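Local coordinates for heat shock protein, putative (Plasmodium falciparum, PDB 1Y6Z), which is a putative Hsp90-family chaperone, seen here as its middle domain, the whole protein probably using ATP binding and hydrolysis to help fold client proteins, at residues I160-D165 with E171-V176; D230-L235 with F241-L246. All coordinates share one frame; numbering follows the deposited sequence.

Contact 1. Residues I160-D165 with E171-V176; sequences IGVVED and EIASLV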
ATOM      1  N   ILE B 160      17.299  -6.864  -4.690  1.00 24.07           N
ATOM      2  CA  ILE B 160      18.177  -6.321  -3.619  1.00 24.54           C
ATOM      3  C   ILE B 160      17.350  -5.603  -2.541  1.00 23.80           C
ATOM      4  O   ILE B 160      17.632  -5.745  -1.352  1.00 24.75           O
ATOM      5  CB  ILE B 160      19.274  -5.421  -4.194  1.00 25.13           C
ATOM      6  CG1 ILE B 160      20.312  -6.268  -4.938  1.00 27.98           C
ATOM      7  CG2 ILE B 160      20.004  -4.569  -3.075  1.00 26.81           C
ATOM      8  CD1 ILE B 160      20.939  -5.468  -6.054  1.00 37.08           C
ATOM      9  N   GLY B 161      16.333  -4.850  -2.956  1.00 22.52           N
ATOM     10  CA  GLY B 161      15.410  -4.233  -1.990  1.00 22.31           C
ATOM     11  C   GLY B 161      14.788  -5.230  -1.003  1.00 22.47           C
ATOM     12  O   GLY B 161      14.701  -4.948   0.209  1.00 23.49           O
ATOM     13  N   VAL B 162      14.344  -6.365  -1.534  1.00 24.08           N
ATOM     14  CA  VAL B 162      13.813  -7.495  -0.720  1.00 26.90           C
ATOM     15  C   VAL B 162      14.841  -7.963   0.349  1.00 27.99           C
ATOM     16  O   VAL B 162      14.473  -8.234   1.528  1.00 27.89           O
ATOM     17  CB  VAL B 162      13.389  -8.698  -1.606  1.00 27.03           C
ATOM     18  CG1 VAL B 162      13.052  -9.929  -0.723  1.00 30.27           C
ATOM     19  CG2 VAL B 162      12.218  -8.331  -2.547  1.00 26.33           C
ATOM     20  N   VAL B 163      16.106  -8.087  -0.068  1.00 28.20           N
ATOM     21  CA  VAL B 163      17.229  -8.408   0.850  1.00 29.72           C
ATOM     22  C   VAL B 163      17.460  -7.282   1.857  1.00 30.68           C
ATOM     23  O   VAL B 163      17.535  -7.508   3.092  1.00 29.59           O
ATOM     24  CB  VAL B 163      18.554  -8.677   0.027  1.00 29.24           C
ATOM     25  CG1 VAL B 163      19.760  -9.031   0.941  1.00 32.91           C
ATOM     26  CG2 VAL B 163      18.326  -9.757  -1.002  1.00 31.74           C
ATOM     27  N   GLU B 164      17.547  -6.035   1.348  1.00 29.97           N
ATOM     28  CA  GLU B 164      18.085  -4.907   2.151  1.00 30.18           C
ATOM     29  C   GLU B 164      17.129  -3.942   2.792  1.00 29.76           C
ATOM     30  O   GLU B 164      17.502  -3.216   3.705  1.00 32.04           O
ATOM     31  CB  GLU B 164      19.117  -4.102   1.340  1.00 28.68           C
ATOM     32  CG  GLU B 164      20.222  -4.964   0.820  1.00 30.59           C
ATOM     33  CD  GLU B 164      21.290  -4.222   0.085  1.00 33.06           C
ATOM     34  OE1 GLU B 164      21.152  -2.993  -0.156  1.00 34.05           O
ATOM     35  OE2 GLU B 164      22.257  -4.901  -0.311  1.00 36.48           O
ATOM     36  N   ASP B 165      15.890  -3.922   2.356  1.00 29.78           N
ATOM     37  CA  ASP B 165      14.996  -2.890   2.849  1.00 30.28           C
ATOM     38  C   ASP B 165      13.971  -3.578   3.792  1.00 30.15           C
ATOM     39  O   ASP B 165      12.850  -3.915   3.393  1.00 31.20           O
ATOM     40  CB  ASP B 165      14.356  -2.104   1.676  1.00 29.20           C
ATOM     41  CG  ASP B 165      13.368  -1.020   2.155  1.00 30.53           C
ATOM     42  OD1 ASP B 165      12.935  -1.097   3.321  1.00 31.10           O
ATOM     43  OD2 ASP B 165      13.011  -0.115   1.384  1.00 30.39           O
ATOM     44  N   GLU B 171       6.176  -5.520   0.517  1.00 23.87           N
ATOM     45  CA  GLU B 171       5.660  -4.819  -0.648  1.00 24.39           C
ATOM     46  C   GLU B 171       6.582  -4.986  -1.866  1.00 24.08           C
ATOM     47  O   GLU B 171       6.115  -5.192  -3.011  1.00 23.43           O
ATOM     48  CB  GLU B 171       5.496  -3.335  -0.333  1.00 25.90           C
ATOM     49  CG  GLU B 171       4.239  -3.012   0.414  1.00 28.54           C
ATOM     50  CD  GLU B 171       3.846  -1.578   0.116  1.00 35.91           C
ATOM     51  OE1 GLU B 171       4.502  -0.709   0.728  1.00 34.33           O
ATOM     52  OE2 GLU B 171       2.960  -1.340  -0.774  1.00 36.24           O
ATOM     53  N   ILE B 172       7.875  -4.937  -1.612  1.00 23.13           N
ATOM     54  CA  ILE B 172       8.828  -5.077  -2.732  1.00 22.75           C
ATOM     55  C   ILE B 172       8.762  -6.516  -3.251  1.00 22.82           C
ATOM     56  O   ILE B 172       8.837  -6.734  -4.454  1.00 21.19           O
ATOM     57  CB  ILE B 172      10.247  -4.707  -2.331  1.00 23.72           C
ATOM     58  CG1 ILE B 172      10.298  -3.305  -1.665  1.00 21.15           C
ATOM     59  CG2 ILE B 172      11.206  -4.812  -3.579  1.00 25.74           C
ATOM     60  CD1 ILE B 172      11.728  -2.912  -1.177  1.00 20.44           C
ATOM     61  N   ALA B 173       8.713  -7.469  -2.321  1.00 23.20           N
ATOM     62  CA  ALA B 173       8.639  -8.915  -2.603  1.00 25.02           C
ATOM     63  C   ALA B 173       7.447  -9.249  -3.506  1.00 24.30           C
ATOM     64  O   ALA B 173       7.543 -10.119  -4.390  1.00 25.13           O
ATOM     65  CB  ALA B 173       8.559  -9.702  -1.257  1.00 25.39           C
ATOM     66  N   SER B 174       6.344  -8.533  -3.311  1.00 23.60           N
ATOM     67  CA  SER B 174       5.140  -8.716  -4.111  1.00 23.74           C
ATOM     68  C   SER B 174       5.313  -8.349  -5.595  1.00 23.04           C
ATOM     69  O   SER B 174       4.462  -8.718  -6.438  1.00 24.83           O
ATOM     70  CB  SER B 174       3.959  -7.950  -3.465  1.00 21.82           C
ATOM     71  OG  SER B 174       4.010  -6.577  -3.693  1.00 28.49           O
ATOM     72  N   LEU B 175       6.415  -7.662  -5.929  1.00 23.90           N
ATOM     73  CA  LEU B 175       6.674  -7.144  -7.304  1.00 22.47           C
ATOM     74  C   LEU B 175       7.619  -8.015  -8.121  1.00 22.78           C
ATOM     75  O   LEU B 175       7.577  -7.945  -9.329  1.00 22.47           O
ATOM     76  CB  LEU B 175       7.266  -5.697  -7.289  1.00 21.76           C
ATOM     77  CG  LEU B 175       6.396  -4.626  -6.546  1.00 23.68           C
ATOM     78  CD1 LEU B 175       7.074  -3.245  -6.304  1.00 26.14           C
ATOM     79  CD2 LEU B 175       5.077  -4.509  -7.347  1.00 24.11           C
ATOM     80  N   VAL B 176       8.504  -8.751  -7.438  1.00 22.78           N
ATOM     81  CA  VAL B 176       9.608  -9.493  -8.087  1.00 23.37           C
ATOM     82  C   VAL B 176       8.974 -10.734  -8.800  1.00 23.96           C
ATOM     83  O   VAL B 176       7.906 -11.183  -8.384  1.00 22.28           O
ATOM     84  CB  VAL B 176      10.731  -9.896  -7.079  1.00 22.93           C
ATOM     85  CG1 VAL B 176      11.381  -8.711  -6.344  1.00 23.05           C
ATOM     86  CG2 VAL B 176      10.212 -10.871  -6.039  1.00 25.53           C
TER

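Contact 2. Residues D230-L235 with F241-L246; sequences DVLFSL and FCLSSL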
ATOM      1  N   ASP B 230       4.536 -26.492  -7.904  1.00 34.18           N
ATOM      2  CA  ASP B 230       5.435 -25.626  -8.667  1.00 32.89           C
ATOM      3  C   ASP B 230       6.661 -25.295  -7.834  1.00 31.44           C
ATOM      4  O   ASP B 230       6.615 -25.310  -6.600  1.00 30.53           O
ATOM      5  CB  ASP B 230       4.727 -24.350  -9.186  1.00 32.50           C
ATOM      6  CG  ASP B 230       5.499 -23.669 -10.344  1.00 35.16           C
ATOM      7  OD1 ASP B 230       6.418 -24.286 -10.908  1.00 35.09           O
ATOM      8  OD2 ASP B 230       5.153 -22.516 -10.710  1.00 37.26           O
ATOM      9  N   VAL B 231       7.756 -24.988  -8.531  1.00 30.82           N
ATOM     10  CA  VAL B 231       9.001 -24.579  -7.928  1.00 29.71           C
ATOM     11  C   VAL B 231       9.565 -23.428  -8.755  1.00 28.60           C
ATOM     12  O   VAL B 231       9.707 -23.519  -9.972  1.00 27.66           O
ATOM     13  CB  VAL B 231      10.051 -25.714  -7.933  1.00 30.29           C
ATOM     14  CG1 VAL B 231      11.397 -25.241  -7.385  1.00 29.97           C
ATOM     15  CG2 VAL B 231       9.570 -26.856  -7.078  1.00 32.34           C
ATOM     16  N   LEU B 232       9.927 -22.352  -8.068  1.00 29.88           N
ATOM     17  CA  LEU B 232      10.559 -21.208  -8.745  1.00 29.18           C
ATOM     18  C   LEU B 232      12.024 -21.479  -9.009  1.00 30.98           C
ATOM     19  O   LEU B 232      12.667 -22.202  -8.248  1.00 30.82           O
ATOM     20  CB  LEU B 232      10.508 -19.974  -7.847  1.00 27.90           C
ATOM     21  CG  LEU B 232       9.136 -19.699  -7.252  1.00 27.09           C
ATOM     22  CD1 LEU B 232       9.342 -18.720  -6.048  1.00 27.82           C
ATOM     23  CD2 LEU B 232       8.262 -19.194  -8.389  1.00 26.40           C
ATOM     24  N   PHE B 233      12.562 -20.838 -10.040  1.00 32.73           N
ATOM     25  CA  PHE B 233      13.988 -20.957 -10.339  1.00 35.30           C
ATOM     26  C   PHE B 233      14.815 -19.741  -9.884  1.00 37.11           C
ATOM     27  O   PHE B 233      14.489 -18.597 -10.219  1.00 37.06           O
ATOM     28  CB  PHE B 233      14.175 -21.155 -11.845  1.00 36.05           C
ATOM     29  CG  PHE B 233      13.462 -22.372 -12.420  1.00 37.99           C
ATOM     30  CD1 PHE B 233      13.003 -22.353 -13.732  1.00 38.55           C
ATOM     31  CD2 PHE B 233      13.257 -23.525 -11.654  1.00 40.91           C
ATOM     32  CE1 PHE B 233      12.346 -23.478 -14.280  1.00 41.27           C
ATOM     33  CE2 PHE B 233      12.588 -24.654 -12.188  1.00 39.65           C
ATOM     34  CZ  PHE B 233      12.139 -24.629 -13.477  1.00 39.54           C
ATOM     35  N   SER B 234      15.866 -20.011  -9.113  1.00 39.62           N
ATOM     36  CA  SER B 234      16.935 -19.057  -8.831  1.00 41.91           C
ATOM     37  C   SER B 234      18.075 -19.253  -9.867  1.00 43.35           C
ATOM     38  O   SER B 234      18.625 -20.346 -10.043  1.00 43.57           O
ATOM     39  CB  SER B 234      17.407 -19.193  -7.382  1.00 41.74           C
ATOM     40  OG  SER B 234      18.613 -18.485  -7.137  1.00 42.62           O
ATOM     41  N   LEU B 235      18.373 -18.203 -10.616  1.00 44.42           N
ATOM     42  CA  LEU B 235      19.381 -18.307 -11.654  1.00 44.98           C
ATOM     43  C   LEU B 235      20.574 -17.380 -11.378  1.00 44.53           C
ATOM     44  O   LEU B 235      21.567 -17.416 -12.090  1.00 45.40           O
ATOM     45  CB  LEU B 235      18.759 -18.075 -13.026  1.00 43.70           C
ATOM     46  CG  LEU B 235      17.460 -18.823 -13.401  1.00 45.63           C
ATOM     47  CD1 LEU B 235      16.921 -18.363 -14.731  1.00 43.94           C
ATOM     48  CD2 LEU B 235      17.576 -20.364 -13.410  1.00 45.20           C
ATOM     49  N   PHE B 241      20.032 -14.612  -3.303  1.00 38.87           N
ATOM     50  CA  PHE B 241      19.900 -13.827  -2.062  1.00 39.43           C
ATOM     51  C   PHE B 241      18.492 -13.327  -1.835  1.00 37.06           C
ATOM     52  O   PHE B 241      18.102 -13.109  -0.685  1.00 37.58           O
ATOM     53  CB  PHE B 241      20.831 -12.622  -2.010  1.00 41.35           C
ATOM     54  CG  PHE B 241      22.250 -12.977  -1.698  1.00 46.52           C
ATOM     55  CD1 PHE B 241      22.599 -13.468  -0.434  1.00 50.52           C
ATOM     56  CD2 PHE B 241      23.241 -12.833  -2.670  1.00 52.49           C
ATOM     57  CE1 PHE B 241      23.922 -13.827  -0.135  1.00 52.84           C
ATOM     58  CE2 PHE B 241      24.579 -13.175  -2.384  1.00 53.01           C
ATOM     59  CZ  PHE B 241      24.917 -13.676  -1.106  1.00 49.39           C
ATOM     60  N   CYS B 242      17.770 -13.067  -2.919  1.00 35.53           N
ATOM     61  CA  CYS B 242      16.409 -12.552  -2.788  1.00 34.70           C
ATOM     62  C   CYS B 242      15.557 -13.636  -2.139  1.00 34.93           C
ATOM     63  O   CYS B 242      14.917 -13.437  -1.095  1.00 33.14           O
ATOM     64  CB  CYS B 242      15.821 -12.184  -4.149  1.00 35.19           C
ATOM     65  SG  CYS B 242      14.034 -11.675  -4.079  1.00 32.48           S
ATOM     66  N   LEU B 243      15.573 -14.785  -2.795  1.00 36.13           N
ATOM     67  CA  LEU B 243      14.792 -15.950  -2.318  1.00 38.02           C
ATOM     68  C   LEU B 243      15.162 -16.394  -0.906  1.00 39.17           C
ATOM     69  O   LEU B 243      14.275 -16.610  -0.113  1.00 41.22           O
ATOM     70  CB  LEU B 243      14.817 -17.090  -3.331  1.00 36.80           C
ATOM     71  CG  LEU B 243      13.941 -16.690  -4.511  1.00 34.55           C
ATOM     72  CD1 LEU B 243      14.222 -17.488  -5.780  1.00 31.86           C
ATOM     73  CD2 LEU B 243      12.490 -16.835  -4.069  1.00 30.64           C
ATOM     74  N   SER B 244      16.447 -16.425  -0.570  1.00 41.34           N
ATOM     75  CA  SER B 244      16.885 -16.751   0.808  1.00 42.43           C
ATOM     76  C   SER B 244      16.482 -15.750   1.894  1.00 43.66           C
ATOM     77  O   SER B 244      16.373 -16.095   3.074  1.00 43.71           O
ATOM     78  CB  SER B 244      18.401 -16.920   0.841  1.00 43.18           C
ATOM     79  OG  SER B 244      18.897 -16.191   1.967  1.00 44.83           O
ATOM     80  N   SER B 245      16.285 -14.479   1.529  1.00 42.95           N
ATOM     81  CA  SER B 245      15.782 -13.515   2.515  1.00 43.45           C
ATOM     82  C   SER B 245      14.309 -13.728   2.855  1.00 43.12           C
ATOM     83  O   SER B 245      13.853 -13.366   3.932  1.00 43.49           O
ATOM     84  CB  SER B 245      15.960 -12.080   2.000  1.00 44.00           C
ATOM     85  OG  SER B 245      17.328 -11.832   1.797  1.00 44.43           O
ATOM     86  N   LEU B 246      13.557 -14.284   1.913  1.00 42.88           N
ATOM     87  CA  LEU B 246      12.167 -14.618   2.177  1.00 43.25           C
ATOM     88  C   LEU B 246      12.149 -15.866   3.047  1.00 44.61           C
ATOM     89  O   LEU B 246      11.235 -16.055   3.848  1.00 45.32           O
ATOM     90  CB  LEU B 246      11.427 -14.835   0.869  1.00 43.17           C
ATOM     91  CG  LEU B 246      11.330 -13.554   0.016  1.00 39.67           C
ATOM     92  CD1 LEU B 246      10.784 -13.889  -1.340  1.00 36.55           C
ATOM     93  CD2 LEU B 246      10.498 -12.506   0.702  1.00 38.15           C
TER

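Contact 1. Residues I160-D165 with E171-V176
Val162 and Ile172 interlock where the end of helix 145-164 meets the short helix 169-173. The bump on one side is CG2 of Val162, which enters a shallow hollow made by Ile172, Ala173 and Val176: it lies 3.6 Å from Ala173 N, 3.8 Å from Ile172 CG2 and 3.9 Å from Val176 CG1. Because CG2 stands opposite the carbonyl carbon, with CG1 trans to the backbone N (chi1 171°), a single methyl does all of Val162's touching here. The reverse bump is the CD1 end of Ile172. Ile172 CD1 lies 3.8 Å from Gly161 C, the absent side chain leaving room for this methyl against the glycine backbone. The same CD1 of Ile172 is 4.0 Å from Asp165 CB, the two side chains crossing at about a right angle. Van der Waals packing of methyls on side chains and backbone thus joins the segments. The carboxylate of Asp165 is engaged beyond it, OD1 taking the backbone N-H of Asn168 in the turn between the helices and OD2 the indole N-H of Trp93. Trp93 and Leu158 also pack on Ile172, while helix 237-249 covers Val162 through Cys242 and Leu246, and helix 121-141 lies against Glu171 and Leu175.

Contact 2. Residues D230-L235 with F241-L246
Leu243 alone carries the helix side of this contact, reaching from helix 237-249 to strand 231-234. Along the helix, Phe241 comes first and points away from the strand, its side chain meeting Val163 of helix 145-164. Cys242 follows, packed against Lys159 and Val162 of that same helix. Leu243 then faces the strand, and its fork divides between two strand residues: CD1 lies 4.0 Å from Ser234 CB and CD2 lies 4.2 Å from Leu232 CD1. With CG opposite the carbonyl carbon (chi1 -73°), the branch extends across the gap between the backbones, whose nearest CA atoms, those of Ser234 and Leu243, are 7.5 Å apart. Leu243 also touches Tyr206 of strand 204-208, the parallel neighbour of 231-234. Leu232 and Ser234 alternate with Phe233, which points to the other face of the strand. Ser234 offers only its CB to the leucine; its OG is hydrogen-bonded to Glu240, one residue before the segment. Farther on, the side chain of Ser245 touches Val163, and Leu246 packs on Leu190 of helix 190-195. Strand 231-234, helix 237-249 and strand 256-258 form a beta-alpha-beta crossover, its two parallel strands separated in the sheet by strand 204-208.

How the contacts relate
Both segments of contact 1 precede those of contact 2 in the sequence, and the centres of the two contacts lie about 12 Å apart. Contact 1 is nearer the centre of the chain, about 7 Å from it, against about 17 Å for contact 2. Helix 237-249 joins them: one side faces the parallel sheet that includes strands 231-234, 204-208 and 256-258, while another lies on the end of helix 145-164. There Val163 CG2 comes within 3.4 Å of Phe241 O, and Val162 CG1 within 3.9 Å of Leu246 CD2. Val162 thus takes part in both interfaces. Together the contacts trace a continuous path of packing from the central helices into the alpha/beta part of this Hsp90 middle domain.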